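Local structure of redox-sensing transcriptional repressor Rex (Thermoanaerobacter ethanolicus, 3WG9) at residues Tyr85-Ile90 against Phe110-Ile115; Gly150-Pro155 against Lys172-Phe177. The protein probably represses transcription in response to the cellular NADH/NAD(+) redox state, as a homodimer that binds DNA and nicotinamide adenine dinucleotide. One frame throughout, in Å; residues are numbered along the deposited sequence.

Contact 1 of 2, residues Tyr85-Ile90 against Phe110-Ile115; sequences YNTIII and FNLKGI
Parallel strands 85-90 and 110-115, their axes 4.4 Å apart at the closest and at 43°, are joined by backbone hydrogen bonds: Tyr85 O accepts from Asn111 N, Asn111 O from Thr87 N, Thr87 O from Lys113 N and Gly114 O from Ile89 N. On one face the rings of Tyr85 and Phe110 lie side by side, planes 26° apart but slid until they barely overlap; Tyr85 CD2 comes 3.8 Å from Phe110 CE1. Next to them Thr87 CG2 reaches the edge of the Phe110 ring, while Thr87 OG1 is 2.7 Å from a water that donates to Phe110 O, so threonine serves an apolar and a polar neighbour. Leu112 CG stands opposite the backbone N (chi1 -178°), and its CD1 meets Ile89 CG1 at 3.6 Å, the side chains crossing at about a right angle. The other face is polar at Asn86 and Asn111 but apolar at Ile88, under helix 138-144. Lys113 folds back from the strand edge alongside Asn86, and its methylene CE, not the amino group, comes 3.3 Å from Asn86 OD1. Asn86 ND2 bonds to Lys146 O. Ile89 and Leu112 also pack on Ala100 of helix 94-102, the connection of a beta-alpha-beta crossover in the Rossmann fold.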
ATOM      1  N   TYR B  85      -6.258  -3.065  19.047  1.00 38.55           N
ATOM      2  CA  TYR B  85      -7.092  -2.012  18.477  1.00 37.19           C
ATOM      3  C   TYR B  85      -8.354  -2.740  17.980  1.00 34.48           C
ATOM      4  O   TYR B  85      -8.274  -3.774  17.308  1.00 34.15           O
ATOM      5  CB  TYR B  85      -6.374  -1.330  17.268  1.00 34.37           C
ATOM      6  CG  TYR B  85      -5.056  -0.719  17.666  1.00 32.74           C
ATOM      7  CD1 TYR B  85      -5.003   0.546  18.257  1.00 31.87           C
ATOM      8  CD2 TYR B  85      -3.878  -1.455  17.559  1.00 34.61           C
ATOM      9  CE1 TYR B  85      -3.785   1.075  18.729  1.00 36.84           C
ATOM     10  CE2 TYR B  85      -2.643  -0.948  18.034  1.00 33.78           C
ATOM     11  CZ  TYR B  85      -2.622   0.315  18.633  1.00 36.84           C
ATOM     12  OH  TYR B  85      -1.420   0.830  19.090  1.00 37.22           O
ATOM     13  N   ASN B  86      -9.503  -2.200  18.333  1.00 33.28           N
ATOM     14  CA  ASN B  86     -10.780  -2.737  17.841  1.00 32.18           C
ATOM     15  C   ASN B  86     -11.103  -2.082  16.491  1.00 31.77           C
ATOM     16  O   ASN B  86     -11.090  -0.863  16.401  1.00 31.25           O
ATOM     17  CB  ASN B  86     -11.858  -2.398  18.845  1.00 32.51           C
ATOM     18  CG  ASN B  86     -11.651  -3.133  20.192  1.00 38.61           C
ATOM     19  OD1 ASN B  86     -10.953  -4.153  20.237  1.00 38.47           O
ATOM     20  ND2 ASN B  86     -12.191  -2.565  21.271  1.00 41.15           N
ATOM     21  N   THR B  87     -11.372  -2.911  15.489  1.00 29.38           N
ATOM     22  CA  THR B  87     -11.652  -2.493  14.138  1.00 29.34           C
ATOM     23  C   THR B  87     -13.037  -2.928  13.699  1.00 28.75           C
ATOM     24  O   THR B  87     -13.593  -3.928  14.182  1.00 31.63           O
ATOM     25  CB  THR B  87     -10.592  -3.072  13.167  1.00 29.59           C
ATOM     26  OG1 THR B  87     -10.750  -4.500  13.073  1.00 35.28           O
ATOM     27  CG2 THR B  87      -9.173  -2.704  13.688  1.00 32.37           C
ATOM     28  N   ILE B  88     -13.580  -2.209  12.741  1.00 28.11           N
ATOM     29  CA  ILE B  88     -14.702  -2.668  11.978  1.00 28.31           C
ATOM     30  C   ILE B  88     -14.364  -2.447  10.533  1.00 28.71           C
ATOM     31  O   ILE B  88     -13.552  -1.591  10.208  1.00 27.17           O
ATOM     32  CB  ILE B  88     -15.997  -1.890  12.301  1.00 29.19           C
ATOM     33  CG1 ILE B  88     -15.847  -0.376  12.064  1.00 28.99           C
ATOM     34  CG2 ILE B  88     -16.402  -2.126  13.757  1.00 24.90           C
ATOM     35  CD1 ILE B  88     -17.103   0.454  12.444  1.00 30.23           C
ATOM     36  N   ILE B  89     -15.006  -3.211   9.661  1.00 28.72           N
ATOM     37  CA  ILE B  89     -14.866  -2.991   8.214  1.00 27.47           C
ATOM     38  C   ILE B  89     -16.208  -2.594   7.705  1.00 29.42           C
ATOM     39  O   ILE B  89     -17.228  -3.258   8.040  1.00 30.34           O
ATOM     40  CB  ILE B  89     -14.434  -4.347   7.574  1.00 28.87           C
ATOM     41  CG1 ILE B  89     -12.991  -4.607   7.994  1.00 27.47           C
ATOM     42  CG2 ILE B  89     -14.517  -4.322   6.038  1.00 28.97           C
ATOM     43  CD1 ILE B  89     -12.410  -5.955   7.497  1.00 33.78           C
ATOM     44  N   ILE B  90     -16.230  -1.558   6.863  1.00 27.87           N
ATOM     45  CA  ILE B  90     -17.426  -1.135   6.177  1.00 30.91           C
ATOM     46  C   ILE B  90     -17.296  -1.609   4.705  1.00 31.47           C
ATOM     47  O   ILE B  90     -16.335  -1.235   3.980  1.00 31.28           O
ATOM     48  CB  ILE B  90     -17.620   0.382   6.155  1.00 30.18           C
ATOM     49  CG1 ILE B  90     -17.376   1.054   7.526  1.00 31.70           C
ATOM     50  CG2 ILE B  90     -19.035   0.717   5.550  1.00 32.30           C
ATOM     51  CD1 ILE B  90     -18.208   0.419   8.622  1.00 32.95           C
ATOM     52  N   PHE B 110      -5.031  -6.334  15.708  1.00 43.71           N
ATOM     53  CA  PHE B 110      -6.150  -5.639  15.141  1.00 42.42           C
ATOM     54  C   PHE B 110      -7.401  -6.503  15.212  1.00 42.27           C
ATOM     55  O   PHE B 110      -7.654  -7.388  14.381  1.00 43.54           O
ATOM     56  CB  PHE B 110      -5.804  -5.140  13.740  1.00 38.69           C
ATOM     57  CG  PHE B 110      -4.612  -4.203  13.726  1.00 37.43           C
ATOM     58  CD1 PHE B 110      -4.798  -2.830  13.794  1.00 29.91           C
ATOM     59  CD2 PHE B 110      -3.325  -4.701  13.698  1.00 36.83           C
ATOM     60  CE1 PHE B 110      -3.723  -1.956  13.778  1.00 32.12           C
ATOM     61  CE2 PHE B 110      -2.232  -3.831  13.663  1.00 34.73           C
ATOM     62  CZ  PHE B 110      -2.424  -2.476  13.711  1.00 32.45           C
ATOM     63  N   ASN B 111      -8.193  -6.227  16.228  1.00 40.92           N
ATOM     64  CA  ASN B 111      -9.269  -7.137  16.532  1.00 41.48           C
ATOM     65  C   ASN B 111     -10.562  -6.764  15.833  1.00 39.73           C
ATOM     66  O   ASN B 111     -11.229  -5.821  16.246  1.00 37.21           O
ATOM     67  CB  ASN B 111      -9.428  -7.218  18.049  1.00 43.86           C
ATOM     68  CG  ASN B 111      -8.236  -7.920  18.723  1.00 50.19           C
ATOM     69  OD1 ASN B 111      -7.844  -7.573  19.834  1.00 59.81           O
ATOM     70  ND2 ASN B 111      -7.644  -8.887  18.031  1.00 53.29           N
ATOM     71  N   LEU B 112     -10.911  -7.488  14.777  1.00 36.65           N
ATOM     72  CA  LEU B 112     -12.090  -7.147  13.999  1.00 38.24           C
ATOM     73  C   LEU B 112     -13.390  -7.456  14.766  1.00 40.41           C
ATOM     74  O   LEU B 112     -13.633  -8.621  15.043  1.00 37.70           O
ATOM     75  CB  LEU B 112     -12.115  -7.936  12.678  1.00 40.40           C
ATOM     76  CG  LEU B 112     -13.297  -7.611  11.748  1.00 36.47           C
ATOM     77  CD1 LEU B 112     -13.229  -6.167  11.206  1.00 31.42           C
ATOM     78  CD2 LEU B 112     -13.299  -8.563  10.542  1.00 39.24           C
ATOM     79  N   LYS B 113     -14.233  -6.446  15.021  1.00 38.76           N
ATOM     80  CA  LYS B 113     -15.461  -6.598  15.833  1.00 39.66           C
ATOM     81  C   LYS B 113     -16.743  -6.703  15.046  1.00 38.06           C
ATOM     82  O   LYS B 113     -17.761  -7.100  15.590  1.00 38.51           O
ATOM     83  CB  LYS B 113     -15.603  -5.442  16.822  1.00 38.26           C
ATOM     84  CG  LYS B 113     -14.472  -5.328  17.754  1.00 41.90           C
ATOM     85  CD  LYS B 113     -14.300  -6.607  18.549  1.00 48.89           C
ATOM     86  CE  LYS B 113     -12.963  -6.571  19.223  1.00 53.02           C
ATOM     87  NZ  LYS B 113     -12.840  -7.530  20.355  1.00 60.70           N
ATOM     88  N   GLY B 114     -16.736  -6.309  13.774  1.00 36.76           N
ATOM     89  CA  GLY B 114     -17.967  -6.298  13.003  1.00 35.62           C
ATOM     90  C   GLY B 114     -17.669  -5.869  11.583  1.00 36.64           C
ATOM     91  O   GLY B 114     -16.647  -5.197  11.328  1.00 32.96           O
ATOM     92  N   ILE B 115     -18.547  -6.292  10.680  1.00 34.62           N
ATOM     93  CA  ILE B 115     -18.532  -5.928   9.290  1.00 35.41           C
ATOM     94  C   ILE B 115     -19.898  -5.355   8.946  1.00 35.12           C
ATOM     95  O   ILE B 115     -20.927  -5.845   9.416  1.00 38.47           O
ATOM     96  CB  ILE B 115     -18.220  -7.172   8.387  1.00 37.51           C
ATOM     97  CG1 ILE B 115     -16.847  -7.768   8.664  1.00 41.62           C
ATOM     98  CG2 ILE B 115     -18.440  -6.908   6.880  1.00 37.56           C
ATOM     99  CD1 ILE B 115     -16.699  -9.094   7.870  1.00 44.73           C
TER
HETATM  100  O   HOH W   1      -8.991  -6.110  11.818  1.00 34.16           O

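Contact 2 of 2, residues Gly150-Pro155 against Lys172-Phe177; sequences GILCIP and KAIWNF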
ATOM      1  N   GLY B 150     -12.010   2.481  11.748  1.00 25.88           N
ATOM      2  CA  GLY B 150     -13.038   2.072  10.746  1.00 25.34           C
ATOM      3  C   GLY B 150     -12.278   1.872   9.418  1.00 27.19           C
ATOM      4  O   GLY B 150     -11.511   2.732   8.954  1.00 25.55           O
ATOM      5  N   ILE B 151     -12.412   0.701   8.825  1.00 27.10           N
ATOM      6  CA  ILE B 151     -11.734   0.437   7.545  1.00 26.20           C
ATOM      7  C   ILE B 151     -12.760   0.526   6.437  1.00 27.67           C
ATOM      8  O   ILE B 151     -13.816  -0.149   6.539  1.00 28.34           O
ATOM      9  CB  ILE B 151     -11.169  -0.976   7.585  1.00 27.76           C
ATOM     10  CG1 ILE B 151     -10.259  -1.106   8.815  1.00 28.48           C
ATOM     11  CG2 ILE B 151     -10.487  -1.361   6.191  1.00 25.70           C
ATOM     12  CD1 ILE B 151      -9.731  -2.534   9.102  1.00 29.91           C
ATOM     13  N   LEU B 152     -12.510   1.360   5.417  1.00 26.91           N
ATOM     14  CA  LEU B 152     -13.507   1.652   4.409  1.00 29.22           C
ATOM     15  C   LEU B 152     -13.225   0.842   3.162  1.00 30.87           C
ATOM     16  O   LEU B 152     -12.145   1.013   2.548  1.00 30.95           O
ATOM     17  CB  LEU B 152     -13.591   3.152   4.031  1.00 30.35           C
ATOM     18  CG  LEU B 152     -13.942   4.217   5.071  1.00 36.27           C
ATOM     19  CD1 LEU B 152     -13.924   5.598   4.358  1.00 37.78           C
ATOM     20  CD2 LEU B 152     -15.319   3.972   5.707  1.00 38.73           C
ATOM     21  N   CYS B 153     -14.135  -0.082   2.839  1.00 30.33           N
ATOM     22  CA  CYS B 153     -13.978  -0.964   1.650  1.00 32.72           C
ATOM     23  C   CYS B 153     -15.267  -0.896   0.815  1.00 37.06           C
ATOM     24  O   CYS B 153     -15.805  -1.902   0.350  1.00 39.72           O
ATOM     25  CB  CYS B 153     -13.796  -2.386   2.174  1.00 30.56           C
ATOM     26  SG  CYS B 153     -12.222  -2.610   3.063  1.00 32.87           S
ATOM     27  N   ILE B 154     -15.877   0.271   0.775  1.00 38.54           N
ATOM     28  CA  ILE B 154     -17.137   0.427   0.042  1.00 42.83           C
ATOM     29  C   ILE B 154     -16.929   1.190  -1.250  1.00 44.65           C
ATOM     30  O   ILE B 154     -15.846   1.745  -1.475  1.00 44.81           O
ATOM     31  CB  ILE B 154     -18.130   1.216   0.878  1.00 43.95           C
ATOM     32  CG1 ILE B 154     -17.428   2.299   1.706  1.00 44.03           C
ATOM     33  CG2 ILE B 154     -18.926   0.268   1.765  1.00 44.19           C
ATOM     34  CD1 ILE B 154     -18.439   3.292   2.156  1.00 48.91           C
ATOM     35  N   PRO B 155     -17.964   1.266  -2.113  1.00 48.94           N
ATOM     36  CA  PRO B 155     -17.756   2.065  -3.329  1.00 50.30           C
ATOM     37  C   PRO B 155     -17.648   3.551  -3.000  1.00 51.04           C
ATOM     38  O   PRO B 155     -18.027   3.965  -1.914  1.00 46.58           O
ATOM     39  CB  PRO B 155     -19.031   1.803  -4.149  1.00 52.04           C
ATOM     40  CG  PRO B 155     -19.773   0.725  -3.459  1.00 52.77           C
ATOM     41  CD  PRO B 155     -19.333   0.721  -2.032  1.00 50.02           C
ATOM     42  N   LYS B 172     -11.718   6.923  15.927  1.00 26.31           N
ATOM     43  CA  LYS B 172     -10.421   7.648  16.099  1.00 26.37           C
ATOM     44  C   LYS B 172      -9.547   7.652  14.850  1.00 24.78           C
ATOM     45  O   LYS B 172      -8.674   8.514  14.677  1.00 24.87           O
ATOM     46  CB  LYS B 172      -9.584   7.063  17.246  1.00 26.42           C
ATOM     47  CG  LYS B 172     -10.330   7.047  18.634  1.00 33.02           C
ATOM     48  CD  LYS B 172      -9.356   6.445  19.695  1.00 40.57           C
ATOM     49  CE  LYS B 172      -9.907   6.562  21.135  1.00 50.57           C
ATOM     50  NZ  LYS B 172     -11.190   5.824  21.269  1.00 52.77           N
ATOM     51  N   ALA B 173      -9.759   6.664  13.976  1.00 23.66           N
ATOM     52  CA  ALA B 173      -8.964   6.558  12.754  1.00 23.95           C
ATOM     53  C   ALA B 173      -9.790   5.841  11.706  1.00 25.64           C
ATOM     54  O   ALA B 173     -10.628   4.959  12.047  1.00 23.71           O
ATOM     55  CB  ALA B 173      -7.771   5.654  13.054  1.00 25.03           C
ATOM     56  N   ILE B 174      -9.456   6.157  10.456  1.00 22.97           N
ATOM     57  CA  ILE B 174     -10.045   5.540   9.299  1.00 24.39           C
ATOM     58  C   ILE B 174      -8.942   5.069   8.393  1.00 24.61           C
ATOM     59  O   ILE B 174      -7.990   5.826   8.062  1.00 23.54           O
ATOM     60  CB  ILE B 174     -10.943   6.573   8.533  1.00 24.19           C
ATOM     61  CG1 ILE B 174     -12.211   6.804   9.398  1.00 26.63           C
ATOM     62  CG2 ILE B 174     -11.333   6.001   7.147  1.00 25.88           C
ATOM     63  CD1 ILE B 174     -13.141   7.900   8.833  1.00 35.46           C
ATOM     64  N   TRP B 175      -9.050   3.795   8.010  1.00 24.96           N
ATOM     65  CA  TRP B 175      -8.108   3.224   7.023  1.00 24.04           C
ATOM     66  C   TRP B 175      -8.886   3.098   5.713  1.00 25.29           C
ATOM     67  O   TRP B 175      -9.839   2.320   5.593  1.00 26.53           O
ATOM     68  CB  TRP B 175      -7.585   1.870   7.545  1.00 25.06           C
ATOM     69  CG  TRP B 175      -6.364   1.353   6.846  1.00 22.79           C
ATOM     70  CD1 TRP B 175      -5.364   2.106   6.270  1.00 27.49           C
ATOM     71  CD2 TRP B 175      -5.978  -0.008   6.688  1.00 24.43           C
ATOM     72  NE1 TRP B 175      -4.350   1.285   5.789  1.00 24.39           N
ATOM     73  CE2 TRP B 175      -4.721  -0.021   6.007  1.00 23.69           C
ATOM     74  CE3 TRP B 175      -6.542  -1.218   7.083  1.00 27.93           C
ATOM     75  CZ2 TRP B 175      -4.086  -1.194   5.635  1.00 25.36           C
ATOM     76  CZ3 TRP B 175      -5.887  -2.409   6.728  1.00 27.63           C
ATOM     77  CH2 TRP B 175      -4.635  -2.380   6.070  1.00 25.58           C
ATOM     78  N   ASN B 176      -8.545   3.936   4.739  1.00 26.69           N
ATOM     79  CA  ASN B 176      -9.437   4.161   3.596  1.00 28.26           C
ATOM     80  C   ASN B 176      -8.876   3.448   2.342  1.00 28.03           C
ATOM     81  O   ASN B 176      -7.848   3.862   1.864  1.00 26.01           O
ATOM     82  CB  ASN B 176      -9.512   5.667   3.297  1.00 29.74           C
ATOM     83  CG  ASN B 176     -10.288   5.978   2.011  1.00 33.36           C
ATOM     84  OD1 ASN B 176     -11.225   5.252   1.631  1.00 30.66           O
ATOM     85  ND2 ASN B 176      -9.843   7.018   1.293  1.00 33.59           N
ATOM     86  N   PHE B 177      -9.539   2.413   1.838  1.00 27.53           N
ATOM     87  CA  PHE B 177      -9.099   1.727   0.598  1.00 30.72           C
ATOM     88  C   PHE B 177      -9.638   2.310  -0.714  1.00 34.54           C
ATOM     89  O   PHE B 177      -9.308   1.809  -1.795  1.00 34.66           O
ATOM     90  CB  PHE B 177      -9.479   0.263   0.635  1.00 28.61           C
ATOM     91  CG  PHE B 177      -8.551  -0.537   1.489  1.00 27.72           C
ATOM     92  CD1 PHE B 177      -7.437  -1.148   0.912  1.00 31.83           C
ATOM     93  CD2 PHE B 177      -8.701  -0.507   2.864  1.00 27.15           C
ATOM     94  CE1 PHE B 177      -6.529  -1.862   1.689  1.00 31.46           C
ATOM     95  CE2 PHE B 177      -7.803  -1.226   3.664  1.00 29.55           C
ATOM     96  CZ  PHE B 177      -6.713  -1.868   3.077  1.00 30.54           C
TER
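A second beta-alpha-beta unit of the Rossmann fold, with helix 159-168 as its connection, pairs parallel strands 150-152 and 173-176 at 22°. Gly150 N donates to Ala173 O and Gly150 O accepts from Trp175 N; Leu152 N donates to Trp175 O, and Leu152 O takes Phe177 N in its carbonyl plane, carrying the pairing just past the strand end. Branched Ile151 suits its place: CG1 and CD1 run along the Trp175 edge, CD1 4.0 Å from CE3, while CG2, anti to the backbone N, wedges between Trp175 CE3 and Phe177 CE2, 3.7 Å from the latter. Cutting this side chain back to an alanine would probably open a gap beside both rings and leave them freer to shift. On the opposite face Leu152 CG packs 3.8 Å from Ile174 CG2, apolar chains fit for the cover of helix 159-168. Trp175 NE1 bonds to Ser198 OG of the second subunit. Phe177 binds NADH in another structure of this protein, as does Leu95, on which it packs; none is bound to this chain here. Cys153 SG sits obliquely to the Phe177 ring, 4.1 Å from CD2, while Phe177 CE2 lies 3.6 Å above the Trp175 plane, offset toward its rim.

In the fold
Both contacts lie within one six-stranded parallel sheet and are largely buried, but contact 1 has a solvent-facing margin at Lys113, whereas every touching residue of contact 2 is buried. Strands 85-90 and 149-152 are neighbours, so the pairs join directly: Ile90 N lies 2.8 Å from Ile151 O and Ile90 O 2.7 Å from Cys153 N, both probable hydrogen bonds. Helix 94-102 packs against both, through Ala100 on contact 1 and Leu95 and Ile99 on contact 2. Contact 1 adds amides and a water to its aromatic pair and aliphatic packing; contact 2 is apolar across its side chains, with Trp175, Phe177 and a cysteine sulfur near NADH-binding residues. Both pack on the second subunit, contact 2 with hydrogen bonds too.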